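Local coordinates for RagB/SusD domain protein (Flavobacterium johnsoniae, PDB 5J90) that binds chitin and, as a homolog of SusD outer-membrane lipoproteins, probably holds chitin chains or fragments at the cell surface for uptake, at residues T205-R209 against L329-A335; A211-V215 against E341-W347; R440-Y444 against W501-N507. One frame throughout, in Å; residues are numbered along the deposited sequence.

Contact 1: T205-R209 against L329-A335; sequences TLRLR and LMNAAEA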
loop_
_atom_site.group_PDB
_atom_site.type_symbol
_atom_site.label_atom_id
_atom_site.label_comp_id
_atom_site.label_asym_id
_atom_site.label_seq_id
_atom_site.Cartn_x
_atom_site.Cartn_y
_atom_site.Cartn_z
ATOM N N THR A 205 -10.085 9.810 -22.707
ATOM C CA THR A 205 -9.048 8.788 -22.756
ATOM C C THR A 205 -8.088 8.942 -21.567
ATOM O O THR A 205 -7.640 7.955 -20.983
ATOM C CB THR A 205 -8.272 8.847 -24.083
ATOM O OG1 THR A 205 -9.206 8.885 -25.170
ATOM C CG2 THR A 205 -7.392 7.613 -24.245
ATOM N N LEU A 206 -7.802 10.188 -21.200
ATOM C CA LEU A 206 -6.998 10.480 -20.015
ATOM C C LEU A 206 -7.715 9.976 -18.759
ATOM O O LEU A 206 -7.075 9.385 -17.877
ATOM C CB LEU A 206 -6.732 11.986 -19.939
ATOM C CG LEU A 206 -5.889 12.543 -18.797
ATOM C CD1 LEU A 206 -4.582 11.791 -18.649
ATOM C CD2 LEU A 206 -5.648 14.041 -19.024
ATOM N N ARG A 207 -9.035 10.178 -18.678
ATOM C CA ARG A 207 -9.803 9.603 -17.575
ATOM C C ARG A 207 -9.627 8.081 -17.515
ATOM O O ARG A 207 -9.449 7.515 -16.443
ATOM C CB ARG A 207 -11.298 9.929 -17.695
ATOM C CG ARG A 207 -12.100 9.378 -16.510
ATOM C CD ARG A 207 -13.627 9.457 -16.693
ATOM N NE ARG A 207 -14.067 10.785 -17.104
ATOM C CZ ARG A 207 -14.131 11.852 -16.313
ATOM N NH1 ARG A 207 -13.785 11.777 -15.030
ATOM N NH2 ARG A 207 -14.529 13.017 -16.826
ATOM N N LEU A 208 -9.689 7.423 -18.669
ATOM C CA LEU A 208 -9.518 5.977 -18.712
ATOM C C LEU A 208 -8.137 5.544 -18.218
ATOM O O LEU A 208 -8.021 4.567 -17.464
ATOM C CB LEU A 208 -9.803 5.450 -20.130
ATOM C CG LEU A 208 -9.698 3.936 -20.353
ATOM C CD1 LEU A 208 -10.675 3.167 -19.453
ATOM C CD2 LEU A 208 -9.945 3.604 -21.822
ATOM N N ARG A 209 -7.094 6.273 -18.616
ATOM C CA ARG A 209 -5.753 6.015 -18.102
ATOM C C ARG A 209 -5.712 6.124 -16.575
ATOM O O ARG A 209 -5.179 5.242 -15.896
ATOM C CB ARG A 209 -4.747 6.992 -18.728
ATOM C CG ARG A 209 -3.367 6.914 -18.076
ATOM C CD ARG A 209 -2.445 8.046 -18.513
ATOM N NE ARG A 209 -1.907 7.826 -19.858
ATOM C CZ ARG A 209 -1.062 8.660 -20.450
ATOM N NH1 ARG A 209 -0.678 9.765 -19.824
ATOM N NH2 ARG A 209 -0.609 8.395 -21.671
ATOM N N LEU A 329 2.258 12.287 -26.678
ATOM C CA LEU A 329 2.090 12.099 -25.243
ATOM C C LEU A 329 1.027 11.053 -24.901
ATOM O O LEU A 329 1.027 10.513 -23.797
ATOM C CB LEU A 329 1.781 13.433 -24.560
ATOM C CG LEU A 329 2.918 14.448 -24.624
ATOM C CD1 LEU A 329 2.435 15.796 -24.102
ATOM C CD2 LEU A 329 4.129 13.952 -23.844
ATOM N N MET A 330 0.124 10.764 -25.834
ATOM C CA MET A 330 -0.835 9.669 -25.661
ATOM C C MET A 330 -1.330 9.214 -27.034
ATOM O O MET A 330 -2.053 9.950 -27.712
ATOM C CB MET A 330 -2.009 10.092 -24.780
ATOM C CG MET A 330 -3.014 8.968 -24.523
ATOM S SD MET A 330 -4.468 9.505 -23.590
ATOM C CE MET A 330 -3.787 9.653 -21.952
ATOM N N ASN A 331 -0.936 8.011 -27.435
ATOM C CA ASN A 331 -1.329 7.467 -28.731
ATOM C C ASN A 331 -2.674 6.769 -28.692
ATOM O O ASN A 331 -3.061 6.215 -27.664
ATOM C CB ASN A 331 -0.314 6.432 -29.211
ATOM C CG ASN A 331 1.076 6.989 -29.367
ATOM O OD1 ASN A 331 1.265 8.094 -29.880
ATOM N ND2 ASN A 331 2.064 6.212 -28.952
ATOM N N ALA A 332 -3.373 6.749 -29.822
ATOM C CA ALA A 332 -4.607 5.991 -29.915
ATOM C C ALA A 332 -4.424 4.524 -29.503
ATOM O O ALA A 332 -5.332 3.929 -28.920
ATOM C CB ALA A 332 -5.183 6.098 -31.331
ATOM N N ALA A 333 -3.266 3.937 -29.792
ATOM C CA ALA A 333 -3.032 2.539 -29.422
ATOM C C ALA A 333 -3.267 2.300 -27.930
ATOM O O ALA A 333 -3.852 1.285 -27.544
ATOM C CB ALA A 333 -1.633 2.093 -29.816
ATOM N N GLU A 334 -2.835 3.244 -27.098
ATOM C CA GLU A 334 -3.013 3.117 -25.657
ATOM C C GLU A 334 -4.485 2.986 -25.285
ATOM O O GLU A 334 -4.827 2.241 -24.372
ATOM C CB GLU A 334 -2.410 4.320 -24.924
ATOM C CG GLU A 334 -2.628 4.232 -23.411
ATOM C CD GLU A 334 -2.002 5.359 -22.612
ATOM O OE1 GLU A 334 -1.126 6.080 -23.138
ATOM O OE2 GLU A 334 -2.392 5.510 -21.432
ATOM N N ALA A 335 -5.361 3.712 -25.973
ATOM C CA ALA A 335 -6.788 3.606 -25.688
ATOM C C ALA A 335 -7.303 2.180 -25.919
ATOM O O ALA A 335 -8.121 1.677 -25.138
ATOM C CB ALA A 335 -7.572 4.612 -26.514
HETATM O O HOH W 1 1.170 11.644 -21.168
HETATM O O HOH W 2 2.339 8.506 -22.479
#

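Contact 2: A211-V215 against E341-W347; sequences AMRIV and EGALRGW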
loop_
_atom_site.group_PDB
_atom_site.type_symbol
_atom_site.label_atom_id
_atom_site.label_comp_id
_atom_site.label_asym_id
_atom_site.label_seq_id
_atom_site.Cartn_x
_atom_site.Cartn_y
_atom_site.Cartn_z
ATOM N N ALA A 211 -8.168 5.985 -14.458
ATOM C CA ALA A 211 -9.013 4.953 -13.875
ATOM C C ALA A 211 -8.270 3.619 -13.758
ATOM O O ALA A 211 -8.279 2.981 -12.703
ATOM C CB ALA A 211 -10.287 4.803 -14.692
ATOM N N MET A 212 -7.593 3.194 -14.823
ATOM C CA MET A 212 -6.891 1.924 -14.762
ATOM C C MET A 212 -5.734 1.996 -13.770
ATOM O O MET A 212 -5.421 1.005 -13.107
ATOM C CB MET A 212 -6.403 1.486 -16.150
ATOM C CG MET A 212 -6.212 -0.023 -16.270
ATOM S SD MET A 212 -7.765 -0.957 -16.115
ATOM C CE MET A 212 -8.604 -0.423 -17.608
ATOM N N ARG A 213 -5.108 3.167 -13.653
ATOM C CA ARG A 213 -4.021 3.335 -12.691
ATOM C C ARG A 213 -4.417 2.913 -11.285
ATOM O O ARG A 213 -3.590 2.365 -10.551
ATOM C CB ARG A 213 -3.547 4.794 -12.648
ATOM C CG ARG A 213 -2.299 4.998 -11.785
ATOM C CD ARG A 213 -1.016 4.808 -12.603
ATOM N NE ARG A 213 -0.759 5.997 -13.418
ATOM C CZ ARG A 213 -0.605 6.010 -14.739
ATOM N NH1 ARG A 213 -0.401 7.168 -15.354
ATOM N NH2 ARG A 213 -0.646 4.889 -15.461
ATOM N N ILE A 214 -5.663 3.194 -10.911
ATOM C CA ILE A 214 -6.085 2.993 -9.524
ATOM C C ILE A 214 -6.832 1.677 -9.304
ATOM O O ILE A 214 -7.432 1.476 -8.247
ATOM C CB ILE A 214 -6.910 4.196 -8.997
ATOM C CG1 ILE A 214 -8.264 4.313 -9.704
ATOM C CG2 ILE A 214 -6.099 5.484 -9.145
ATOM C CD1 ILE A 214 -9.211 5.307 -9.040
ATOM N N VAL A 215 -6.763 0.760 -10.264
ATOM C CA VAL A 215 -7.565 -0.465 -10.151
ATOM C C VAL A 215 -7.182 -1.370 -8.969
ATOM O O VAL A 215 -8.035 -2.111 -8.466
ATOM C CB VAL A 215 -7.579 -1.252 -11.487
ATOM C CG1 VAL A 215 -6.241 -1.928 -11.748
ATOM C CG2 VAL A 215 -8.713 -2.278 -11.488
ATOM N N GLU A 341 -7.585 -4.254 -21.375
ATOM C CA GLU A 341 -7.465 -4.615 -19.971
ATOM C C GLU A 341 -8.813 -4.476 -19.250
ATOM O O GLU A 341 -9.184 -5.332 -18.439
ATOM C CB GLU A 341 -6.408 -3.763 -19.278
ATOM C CG GLU A 341 -6.339 -4.092 -17.790
ATOM C CD GLU A 341 -5.216 -3.407 -17.038
ATOM O OE1 GLU A 341 -4.391 -2.690 -17.644
ATOM O OE2 GLU A 341 -5.167 -3.611 -15.806
ATOM N N GLY A 342 -9.550 -3.405 -19.533
ATOM C CA GLY A 342 -10.878 -3.233 -18.968
ATOM C C GLY A 342 -11.783 -4.407 -19.305
ATOM O O GLY A 342 -12.565 -4.864 -18.459
ATOM N N ALA A 343 -11.679 -4.906 -20.534
ATOM C CA ALA A 343 -12.498 -6.044 -20.954
ATOM C C ALA A 343 -12.088 -7.304 -20.180
ATOM O O ALA A 343 -12.946 -8.096 -19.770
ATOM C CB ALA A 343 -12.364 -6.260 -22.449
ATOM N N LEU A 344 -10.791 -7.494 -19.955
ATOM C CA LEU A 344 -10.331 -8.596 -19.110
ATOM C C LEU A 344 -10.985 -8.558 -17.741
ATOM O O LEU A 344 -11.253 -9.599 -17.134
ATOM C CB LEU A 344 -8.824 -8.510 -18.891
ATOM C CG LEU A 344 -7.830 -9.127 -19.857
ATOM C CD1 LEU A 344 -6.481 -9.225 -19.149
ATOM C CD2 LEU A 344 -8.300 -10.502 -20.347
ATOM N N ARG A 345 -11.222 -7.348 -17.245
ATOM C CA ARG A 345 -11.811 -7.139 -15.930
ATOM C C ARG A 345 -13.340 -7.183 -15.940
ATOM O O ARG A 345 -13.980 -7.056 -14.896
ATOM C CB ARG A 345 -11.303 -5.820 -15.330
ATOM C CG ARG A 345 -9.789 -5.820 -15.159
ATOM C CD ARG A 345 -9.269 -4.532 -14.511
ATOM N NE ARG A 345 -7.812 -4.569 -14.437
ATOM C CZ ARG A 345 -7.129 -5.253 -13.522
ATOM N NH1 ARG A 345 -7.762 -5.931 -12.575
ATOM N NH2 ARG A 345 -5.812 -5.266 -13.554
ATOM N N GLY A 346 -13.928 -7.379 -17.118
ATOM C CA GLY A 346 -15.376 -7.487 -17.229
ATOM C C GLY A 346 -16.106 -6.160 -17.350
ATOM O O GLY A 346 -17.323 -6.088 -17.190
ATOM N N TRP A 347 -15.366 -5.089 -17.632
ATOM C CA TRP A 347 -15.960 -3.759 -17.691
ATOM C C TRP A 347 -16.556 -3.431 -19.060
ATOM O O TRP A 347 -16.212 -4.065 -20.059
ATOM C CB TRP A 347 -14.909 -2.703 -17.341
ATOM C CG TRP A 347 -14.312 -2.837 -15.975
ATOM C CD1 TRP A 347 -14.718 -3.659 -14.958
ATOM C CD2 TRP A 347 -13.184 -2.113 -15.480
ATOM N NE1 TRP A 347 -13.913 -3.478 -13.853
ATOM C CE2 TRP A 347 -12.963 -2.536 -14.152
ATOM C CE3 TRP A 347 -12.339 -1.138 -16.030
ATOM C CZ2 TRP A 347 -11.926 -2.022 -13.369
ATOM C CZ3 TRP A 347 -11.314 -0.626 -15.242
ATOM C CH2 TRP A 347 -11.114 -1.076 -13.936
#

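Contact 3: R440-Y444 against W501-N507; sequences RRTGY and WDVNAPN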
loop_
_atom_site.group_PDB
_atom_site.type_symbol
_atom_site.label_atom_id
_atom_site.label_comp_id
_atom_site.label_asym_id
_atom_site.label_seq_id
_atom_site.Cartn_x
_atom_site.Cartn_y
_atom_site.Cartn_z
ATOM N N ARG A 440 5.121 -0.163 -12.757
ATOM C CA ARG A 440 4.935 -0.220 -11.309
ATOM C C ARG A 440 3.609 -0.904 -10.963
ATOM O O ARG A 440 3.559 -1.784 -10.095
ATOM C CB ARG A 440 5.030 1.184 -10.697
ATOM C CG ARG A 440 6.463 1.722 -10.621
ATOM C CD ARG A 440 6.519 3.144 -10.066
ATOM N NE ARG A 440 5.998 4.124 -11.024
ATOM C CZ ARG A 440 5.606 5.348 -10.684
ATOM N NH1 ARG A 440 5.651 5.733 -9.412
ATOM N NH2 ARG A 440 5.143 6.180 -11.607
ATOM N N ARG A 441 2.536 -0.516 -11.641
ATOM C CA ARG A 441 1.235 -1.098 -11.337
ATOM C C ARG A 441 1.140 -2.588 -11.660
ATOM O O ARG A 441 0.647 -3.356 -10.841
ATOM C CB ARG A 441 0.121 -0.349 -12.054
ATOM C CG ARG A 441 -1.261 -0.945 -11.779
ATOM C CD ARG A 441 -2.351 -0.137 -12.432
ATOM N NE ARG A 441 -2.267 -0.159 -13.892
ATOM C CZ ARG A 441 -2.861 -1.060 -14.673
ATOM N NH1 ARG A 441 -3.576 -2.051 -14.150
ATOM N NH2 ARG A 441 -2.733 -0.971 -15.989
ATOM N N THR A 442 1.608 -2.994 -12.839
ATOM C CA THR A 442 1.333 -4.340 -13.343
ATOM C C THR A 442 2.497 -5.309 -13.239
ATOM O O THR A 442 2.294 -6.522 -13.267
ATOM C CB THR A 442 0.905 -4.323 -14.828
ATOM O OG1 THR A 442 2.021 -3.931 -15.655
ATOM C CG2 THR A 442 -0.267 -3.384 -15.058
ATOM N N GLY A 443 3.717 -4.787 -13.161
ATOM C CA GLY A 443 4.916 -5.604 -13.230
ATOM C C GLY A 443 5.291 -6.022 -14.647
ATOM O O GLY A 443 6.174 -6.864 -14.817
ATOM N N TYR A 444 4.637 -5.447 -15.655
ATOM C CA TYR A 444 4.857 -5.839 -17.048
ATOM C C TYR A 444 5.288 -4.632 -17.881
ATOM O O TYR A 444 4.991 -3.493 -17.528
ATOM C CB TYR A 444 3.567 -6.421 -17.639
ATOM C CG TYR A 444 3.058 -7.666 -16.941
ATOM C CD1 TYR A 444 3.916 -8.718 -16.643
ATOM C CD2 TYR A 444 1.720 -7.786 -16.590
ATOM C CE1 TYR A 444 3.448 -9.870 -16.001
ATOM C CE2 TYR A 444 1.244 -8.923 -15.943
ATOM C CZ TYR A 444 2.112 -9.959 -15.659
ATOM O OH TYR A 444 1.636 -11.091 -15.022
ATOM N N TRP A 501 -1.563 4.555 -5.218
ATOM C CA TRP A 501 -2.101 3.593 -6.194
ATOM C C TRP A 501 -1.210 2.365 -6.379
ATOM O O TRP A 501 -1.668 1.343 -6.889
ATOM C CB TRP A 501 -2.454 4.229 -7.558
ATOM C CG TRP A 501 -1.332 4.967 -8.265
ATOM C CD1 TRP A 501 -1.248 6.324 -8.424
ATOM C CD2 TRP A 501 -0.184 4.411 -8.938
ATOM N NE1 TRP A 501 -0.112 6.654 -9.133
ATOM C CE2 TRP A 501 0.558 5.502 -9.466
ATOM C CE3 TRP A 501 0.285 3.111 -9.162
ATOM C CZ2 TRP A 501 1.754 5.329 -10.178
ATOM C CZ3 TRP A 501 1.473 2.941 -9.873
ATOM C CH2 TRP A 501 2.198 4.049 -10.368
ATOM N N ASP A 502 0.049 2.455 -5.955
ATOM C CA ASP A 502 1.037 1.395 -6.169
ATOM C C ASP A 502 1.023 0.397 -5.020
ATOM O O ASP A 502 2.061 0.032 -4.472
ATOM C CB ASP A 502 2.430 2.036 -6.330
ATOM C CG ASP A 502 3.488 1.070 -6.830
ATOM O OD1 ASP A 502 3.117 0.045 -7.444
ATOM O OD2 ASP A 502 4.692 1.368 -6.616
ATOM N N VAL A 503 -0.168 -0.057 -4.660
ATOM C CA VAL A 503 -0.322 -0.932 -3.504
ATOM C C VAL A 503 0.308 -2.299 -3.765
ATOM O O VAL A 503 0.288 -2.814 -4.892
ATOM C CB VAL A 503 -1.819 -1.050 -3.120
ATOM C CG1 VAL A 503 -2.617 -1.601 -4.256
ATOM C CG2 VAL A 503 -2.009 -1.889 -1.858
ATOM N N ASN A 504 0.901 -2.884 -2.727
ATOM C CA ASN A 504 1.396 -4.251 -2.846
ATOM C C ASN A 504 0.243 -5.253 -2.845
ATOM O O ASN A 504 -0.169 -5.766 -1.797
ATOM C CB ASN A 504 2.377 -4.593 -1.726
ATOM C CG ASN A 504 2.983 -5.950 -1.917
ATOM O OD1 ASN A 504 3.531 -6.241 -2.975
ATOM N ND2 ASN A 504 2.862 -6.807 -0.920
ATOM N N ALA A 505 -0.277 -5.519 -4.035
ATOM C CA ALA A 505 -1.478 -6.330 -4.224
ATOM C C ALA A 505 -1.363 -6.952 -5.602
ATOM O O ALA A 505 -0.624 -6.457 -6.454
ATOM C CB ALA A 505 -2.730 -5.460 -4.149
ATOM N N PRO A 506 -2.087 -8.051 -5.842
ATOM C CA PRO A 506 -1.988 -8.693 -7.157
ATOM C C PRO A 506 -2.766 -7.927 -8.234
ATOM O O PRO A 506 -3.570 -7.041 -7.926
ATOM C CB PRO A 506 -2.613 -10.070 -6.907
ATOM C CG PRO A 506 -3.624 -9.825 -5.829
ATOM C CD PRO A 506 -2.980 -8.781 -4.920
ATOM N N ASN A 507 -2.543 -8.287 -9.494
ATOM C CA ASN A 507 -3.207 -7.597 -10.595
ATOM C C ASN A 507 -4.700 -7.882 -10.689
ATOM O O ASN A 507 -5.443 -7.075 -11.238
ATOM C CB ASN A 507 -2.545 -7.944 -11.937
ATOM C CG ASN A 507 -1.208 -7.270 -12.117
ATOM O OD1 ASN A 507 -1.016 -6.127 -11.695
ATOM N ND2 ASN A 507 -0.265 -7.973 -12.727
#

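Contact 1: T205-R209 against L329-A335
The guanidinium of R209 carries the S-methyl of M330 on one face, with M330 CE 3.2 Å above its plane and over its centre. Its edge is turned to E334 and the carbonyl of L329. R209 grips the carboxylate side-on, NE to E334 OE2 and NH2 to E334 OE1, each at 2.8 Å and nearly straight (169°); both oxygens use their syn lone pairs, and the two flat groups lie only 9° from coplanar. R209 NH2 also reaches L329 O in a weak bond of 3.4 Å. One water bridges R209 NH1 to this carbonyl and a second does so from NH2 through a weak bond, while H128 also takes NH1. With so much of its rim engaged, the group has little freedom to turn. The contact sets helix 196-213 of the largely helical SusD-like fold against the start of helix 332-344 and the residues leading into it, where L329 and M330 both face F244 in a classic beta bulge. The extended first torsions of M330 bring SD to 3.5 Å from T205 CG2, and the bend at chi3 (-75°) then lays CE over the arginine. The same T205 CG2 packs against A335 CB at 3.8 Å, and L206 CD1 approaches M330 CE from the side at 4.0 Å.

Contact 2: A211-V215 against E341-W347
M212 reaches across to E341, G342 and W347 with a side chain folded at two of its torsions. From CB the chain leads into M212 CG, which lies anti to the backbone N (chi1 -155°) and rests 3.5 Å from E341 OE1, alongside the carboxylate. The chain then bends, and M212 SD comes 3.7 Å from E341 CD while also nearing the indole: it stands 4.6 Å from the centroid of the six-membered ring of W347, obliquely, in a Met-aromatic contact. A second bend carries M212 CE to W347 CZ3 at 3.6 Å and to the backbone G342 N at 3.7 Å; G342 has no side chain, and a beta carbon there would come within contact of this methyl. V215 fills in beside the methionine. V215 CG2 meets W347 CH2 at 3.6 Å, and V215 CG1 lies over one face of the R345 guanidinium, toward the rim. That guanidinium is held in place from its own helix end, since R345 NE and NH2 both point in its plane at E341 OE2, the NH2 bond being 2.9 Å long. The same oxygen takes a salt bridge from R441, so two arginines converge on one buried carboxylate and would be expected to favour its charged form. The chain leaves helix 332-344 through a Schellman motif at G346, which has positive phi, and W347 follows with its side chain directed toward 211-215. Here the C-terminal ends of helices 196-213 and 332-344 meet, with W347 also packing on helix 219-231, R441 of helix 432-442 touching M212, V215 and R345, and L417 and I421 of helix 413-428 lying against E341.

Contact 3: R440-Y444 against W501-N507
The C-terminal tail passes the end of helix 432-442 without regular secondary structure, its CA atoms coming nearest at R441 and D502 (5.7 Å) and at T442 and N507 (6.2 Å). Turns mark both segments: T442 OG1, which also bonds to D438 O, accepts from Y444 N in an ST turn as the helix ends, G443 follows with positive phi, and D502 and N504 are each the centre of an inverse gamma turn. Across the subunit interface, N504 ND2 bonds to K488 O of the second subunit. At one end of the contact the guanidinium of R440 meets the W501 indole. W501 CH2 stands 3.6 Å above the guanidinium, over its centre; the two planes are 68° apart, and R440 NH2 lies at the indole edge, in its plane. The polar ends are fixed by others: R440 bonds to the carbonyls of R466 and D132, and W501 NE1 to the D132 carboxylate. D502 OD1 lies 3.3 Å from R440 O, two acceptors facing each other, and a salt bridge to R466 probably offsets the repulsion. N507 closes the other end, with CG anti to its carbonyl carbon (chi1 -74°), which directs the amide at the helix terminus. N507 ND2 donates to T442 O at 3.0 Å, almost straight at 170°, and the oxygen lies close to the plane of the amide. A leucine in its place would probably leave T442 O without this N-H mate and the tail less firmly held at that point. The other branch of the amide, N507 OD1, sits 3.3 Å from R441 O, two acceptors that do not bond; R441 O takes its hydrogen bond from K216 NZ.

How the contacts relate
Contacts 1 and 2 join the same two helices, 196-213 and 332-344, at successive levels, their centres 13 Å apart. Contact 1 is the deeper, about 10 Å from the centre of the chain, and its every touching residue is buried; there an ion pair and waters bridge the segments. Contact 2, about 18 Å out, relies across its segments on apolar and sulfur packing, with its ion pair kept inside one segment. Contact 3 uses other elements, a helix end and the C-terminal tail, and runs from a buried tryptophan to partly exposed residues beside the second subunit. It touches contact 2 through E341 with R441 and probably R345 with N507, but does not touch contact 1.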